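PDB 3OO8: ABC transporter binding protein AcbH from Actinoplanes, which binds beta-D-galactopyranose with exclusive preference, as the extracellular solute receptor of a bacterial ABC transporter. Local coordinates for residues A[104-107]-A[108-111]; A[241-245]-A[246-250]. The protein carries 2 engineered substitutions. All blocks are in the same frame, centred on the assembly; numbering follows the deposited sequence.

Contacts 1 and 2 each cover the start of a helix, where the first turn takes up side chains and carbonyls of the residues just before it. They are far apart: their centres lie 43 Å from each other, with nearest atoms about 29 Å apart, on opposite sides of the chain's centre. Contact 2 (241-245 with 246-250) borders the sugar site, the W245 side chain being about 4 Å from that of Q266 and about 8 Å from that of W142, both of which bind beta-D-galactose in the sugar complex; the sugar is absent from this chain. Contact 1 (104-107 with 108-111) lies away from the galactose-binding residues. T244 caps its helix through a side-chain hydroxyl, while I106, in the equivalent place, offers only its backbone carbonyl.

Contact 1 of 2, residues A[104-107]-A[108-111]; sequences TPID and DVWD
At the N-terminus of helix 107-113, I106 holds the N-cap position and packs against V109 and W110 in the first turn. Its carbonyl O accepts from W110 N at 3.1 Å. D107 O takes D111 N at 2.9 Å. The same I106 O also lies at the edge of the indole, 3.5 Å from W110 CD1. I106 CG1 sits between its backbone N and carbonyl carbon (chi1 51°), which carries CD1 to the pyrrole side of the indole, 4.0 Å from W110 CD1; I106 CB meets V109 CG2 at 3.9 Å. Elsewhere W110 NE1 hydrogen-bonds L134 O and the ring stacks on Y132, so an alanine in place of W110 would probably leave L134 O without this donor and open a gap beside I106 and Y132. D108 OD1 receives V109 N at 2.9 Å from above the carboxylate plane, while its OD2 forms a salt bridge with K316. D107 is hydrogen-bonded through OD2 with H131 ND1 and through OD1 with Y132 N. D107 and D108, each also tied to these partners outside the turn, probably help to offset the partial positive charge of the helix N-terminus.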
loop_
_atom_site.group_PDB
_atom_site.type_symbol
_atom_site.label_atom_id
_atom_site.label_comp_id
_atom_site.label_asym_id
_atom_site.label_seq_id
_atom_site.Cartn_x
_atom_site.Cartn_y
_atom_site.Cartn_z
ATOM N N THR A 104 20.812 -6.539 -8.410
ATOM C CA THR A 104 21.457 -7.795 -8.062
ATOM C C THR A 104 20.459 -8.676 -7.330
ATOM O O THR A 104 19.815 -8.217 -6.386
ATOM C CB THR A 104 22.683 -7.506 -7.166
ATOM O OG1 THR A 104 23.670 -6.856 -7.969
ATOM C CG2 THR A 104 23.288 -8.790 -6.629
ATOM N N PRO A 105 20.269 -9.927 -7.773
ATOM C CA PRO A 105 19.389 -10.807 -7.028
ATOM C C PRO A 105 19.984 -11.160 -5.654
ATOM O O PRO A 105 21.230 -11.206 -5.486
ATOM C CB PRO A 105 19.271 -12.040 -7.928
ATOM C CG PRO A 105 20.544 -12.075 -8.651
ATOM C CD PRO A 105 20.950 -10.644 -8.882
ATOM N N ILE A 106 19.108 -11.367 -4.673
ATOM C CA ILE A 106 19.535 -11.608 -3.304
ATOM C C ILE A 106 18.939 -12.881 -2.714
ATOM O O ILE A 106 18.536 -12.944 -1.542
ATOM C CB ILE A 106 19.265 -10.367 -2.414
ATOM C CG1 ILE A 106 17.818 -9.926 -2.595
ATOM C CG2 ILE A 106 20.165 -9.203 -2.841
ATOM C CD1 ILE A 106 17.385 -8.942 -1.516
ATOM N N ASP A 107 18.974 -13.951 -3.520
ATOM C CA ASP A 107 18.456 -15.221 -3.063
ATOM C C ASP A 107 19.280 -15.668 -1.862
ATOM O O ASP A 107 18.763 -16.351 -0.989
ATOM C CB ASP A 107 18.526 -16.290 -4.167
ATOM C CG ASP A 107 17.643 -15.969 -5.357
ATOM O OD1 ASP A 107 16.662 -15.223 -5.188
ATOM O OD2 ASP A 107 17.895 -16.496 -6.457
ATOM N N ASP A 108 20.577 -15.343 -1.867
ATOM C CA ASP A 108 21.450 -15.688 -0.760
ATOM C C ASP A 108 21.074 -15.026 0.571
ATOM O O ASP A 108 21.036 -15.677 1.612
ATOM C CB ASP A 108 22.943 -15.534 -1.109
ATOM C CG ASP A 108 23.309 -14.166 -1.657
ATOM O OD1 ASP A 108 22.455 -13.240 -1.792
ATOM O OD2 ASP A 108 24.511 -13.988 -1.943
ATOM N N VAL A 109 20.743 -13.737 0.523
ATOM C CA VAL A 109 20.210 -13.040 1.687
ATOM C C VAL A 109 18.955 -13.748 2.177
ATOM O O VAL A 109 18.787 -13.973 3.373
ATOM C CB VAL A 109 19.839 -11.583 1.314
ATOM C CG1 VAL A 109 19.075 -10.892 2.468
ATOM C CG2 VAL A 109 21.119 -10.795 0.959
ATOM N N TRP A 110 18.078 -14.112 1.242
ATOM C CA TRP A 110 16.812 -14.757 1.580
ATOM C C TRP A 110 16.934 -16.177 2.141
ATOM O O TRP A 110 16.102 -16.608 2.920
ATOM C CB TRP A 110 15.803 -14.618 0.417
ATOM C CG TRP A 110 15.069 -13.268 0.453
ATOM C CD1 TRP A 110 15.477 -12.103 -0.097
ATOM C CD2 TRP A 110 13.830 -13.018 1.098
ATOM N NE1 TRP A 110 14.530 -11.103 0.157
ATOM C CE2 TRP A 110 13.518 -11.654 0.892
ATOM C CE3 TRP A 110 12.953 -13.816 1.839
ATOM C CZ2 TRP A 110 12.356 -11.068 1.393
ATOM C CZ3 TRP A 110 11.791 -13.245 2.347
ATOM C CH2 TRP A 110 11.501 -11.872 2.113
ATOM N N ASP A 111 18.033 -16.854 1.807
ATOM C CA ASP A 111 18.310 -18.155 2.409
ATOM C C ASP A 111 18.470 -17.972 3.930
ATOM O O ASP A 111 18.144 -18.864 4.718
ATOM C CB ASP A 111 19.614 -18.729 1.831
ATOM C CG ASP A 111 19.488 -19.200 0.395
ATOM O OD1 ASP A 111 18.365 -19.477 -0.071
ATOM O OD2 ASP A 111 20.545 -19.310 -0.266
#

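Contact 2 of 2, residues A[241-245]-A[246-250]; sequences NGRTW and QDAAK. With SO4 (sulfate ion), chain C.
One face of the W245 indole carries the side chain of Q246, its amide plane only 13° from the ring. Q246 CG stands over the six-membered ring, 3.7 Å from its centroid, in a CH-pi contact, while CD lies nearer the rim. A bend at chi2 (90°) folds the amide back across the indole. At the ring's edge A249 CB comes within 4.1 Å of W245 CZ3. The R243 guanidinium is met at its edge, in plane, by a sulfate probably from the crystallisation liquor: NE donates to its O3 at 2.9 Å and NH2 to its O2 at 2.8 Å. T244 is the N-cap of the helix, OG1 accepting from D247 N at 3.2 Å, and T244 O takes A248 N. A water accepting from T244 N and donating to D247 OD2 closes a further link over this turn. W245 O receives A249 N at 2.9 Å. R243 NH1 hydrogen-bonds F182 O and NH2 also K238 O, tying R243 to two loops. Helix 245-253 packs against both strand 257-261 and helix 264-270: A248 and A249 touch M260 of the strand, while W245, Q246 and A249 meet N270 of the helix, which also carries the galactose-binding Q266.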
loop_
_atom_site.group_PDB
_atom_site.type_symbol
_atom_site.label_atom_id
_atom_site.label_comp_id
_atom_site.label_asym_id
_atom_site.label_seq_id
_atom_site.Cartn_x
_atom_site.Cartn_y
_atom_site.Cartn_z
ATOM N N ASN A 241 -15.843 14.690 -5.444
ATOM C CA ASN A 241 -14.794 15.232 -6.297
ATOM C C ASN A 241 -14.300 16.601 -5.852
ATOM O O ASN A 241 -13.220 17.016 -6.239
ATOM C CB ASN A 241 -15.171 15.222 -7.787
ATOM C CG ASN A 241 -15.076 13.822 -8.409
ATOM O OD1 ASN A 241 -15.757 13.511 -9.397
ATOM N ND2 ASN A 241 -14.245 12.966 -7.812
ATOM N N GLY A 242 -15.098 17.282 -5.032
ATOM C CA GLY A 242 -14.712 18.577 -4.497
ATOM C C GLY A 242 -14.156 18.526 -3.079
ATOM O O GLY A 242 -13.783 19.558 -2.516
ATOM N N ARG A 243 -14.036 17.318 -2.522
ATOM C CA ARG A 243 -13.668 17.150 -1.110
ATOM C C ARG A 243 -12.255 16.615 -0.911
ATOM O O ARG A 243 -11.842 15.675 -1.611
ATOM C CB ARG A 243 -14.678 16.207 -0.417
ATOM C CG ARG A 243 -14.473 16.035 1.113
ATOM C CD ARG A 243 -15.608 15.295 1.837
ATOM N NE ARG A 243 -16.871 16.004 1.621
ATOM C CZ ARG A 243 -17.816 15.629 0.762
ATOM N NH1 ARG A 243 -17.699 14.501 0.061
ATOM N NH2 ARG A 243 -18.912 16.387 0.610
ATOM N N THR A 244 -11.529 17.186 0.047
ATOM C CA THR A 244 -10.200 16.658 0.398
ATOM C C THR A 244 -10.384 15.443 1.305
ATOM O O THR A 244 -11.385 15.308 2.020
ATOM C CB THR A 244 -9.306 17.647 1.177
ATOM O OG1 THR A 244 -9.944 17.996 2.420
ATOM C CG2 THR A 244 -9.002 18.906 0.341
ATOM N N TRP A 245 -9.406 14.539 1.287
ATOM C CA TRP A 245 -9.553 13.361 2.115
ATOM C C TRP A 245 -9.600 13.732 3.602
ATOM O O TRP A 245 -10.333 13.112 4.368
ATOM C CB TRP A 245 -8.527 12.247 1.753
ATOM C CG TRP A 245 -7.126 12.471 2.271
ATOM C CD1 TRP A 245 -6.054 12.949 1.564
ATOM C CD2 TRP A 245 -6.672 12.320 3.622
ATOM N NE1 TRP A 245 -4.950 13.070 2.390
ATOM C CE2 TRP A 245 -5.309 12.675 3.652
ATOM C CE3 TRP A 245 -7.283 11.904 4.810
ATOM C CZ2 TRP A 245 -4.554 12.644 4.828
ATOM C CZ3 TRP A 245 -6.531 11.871 5.978
ATOM C CH2 TRP A 245 -5.178 12.241 5.973
ATOM N N GLN A 246 -8.847 14.752 4.012
ATOM C CA GLN A 246 -8.893 15.170 5.412
ATOM C C GLN A 246 -10.311 15.611 5.824
ATOM O O GLN A 246 -10.742 15.348 6.945
ATOM C CB GLN A 246 -7.866 16.284 5.674
ATOM C CG GLN A 246 -6.405 15.877 5.424
ATOM C CD GLN A 246 -5.915 16.117 4.007
ATOM O OE1 GLN A 246 -6.701 16.168 3.060
ATOM N NE2 GLN A 246 -4.583 16.183 3.848
ATOM N N ASP A 247 -11.045 16.277 4.933
ATOM C CA ASP A 247 -12.408 16.695 5.276
ATOM C C ASP A 247 -13.352 15.498 5.433
ATOM O O ASP A 247 -14.265 15.515 6.256
ATOM C CB ASP A 247 -12.963 17.710 4.268
ATOM C CG ASP A 247 -12.420 19.132 4.509
ATOM O OD1 ASP A 247 -11.795 19.367 5.556
ATOM O OD2 ASP A 247 -12.615 20.013 3.652
ATOM N N ALA A 248 -13.127 14.449 4.637
ATOM C CA ALA A 248 -13.898 13.224 4.801
ATOM C C ALA A 248 -13.519 12.564 6.133
ATOM O O ALA A 248 -14.386 12.103 6.878
ATOM C CB ALA A 248 -13.655 12.261 3.627
ATOM N N ALA A 249 -12.226 12.542 6.443
ATOM C CA ALA A 249 -11.765 11.966 7.698
ATOM C C ALA A 249 -12.326 12.733 8.909
ATOM O O ALA A 249 -12.702 12.120 9.913
ATOM C CB ALA A 249 -10.234 11.909 7.718
ATOM N N LYS A 250 -12.450 14.055 8.773
ATOM C CA LYS A 250 -13.023 14.874 9.860
ATOM C C LYS A 250 -14.506 14.560 10.008
ATOM O O LYS A 250 -15.028 14.546 11.124
ATOM C CB LYS A 250 -12.780 16.372 9.646
ATOM C CG LYS A 250 -11.423 16.887 10.156
ATOM C CD LYS A 250 -11.162 16.595 11.664
ATOM C CE LYS A 250 -9.772 17.089 12.133
ATOM N NZ LYS A 250 -9.192 16.353 13.340
HETATM S S SO4 C . -17.980 19.208 3.043
HETATM O O1 SO4 C . -17.528 20.594 3.082
HETATM O O2 SO4 C . -18.514 18.911 1.720
HETATM O O3 SO4 C . -16.826 18.362 3.329
HETATM O O4 SO4 C . -19.042 18.969 4.015
HETATM O O HOH W 1 -12.962 19.637 0.986
#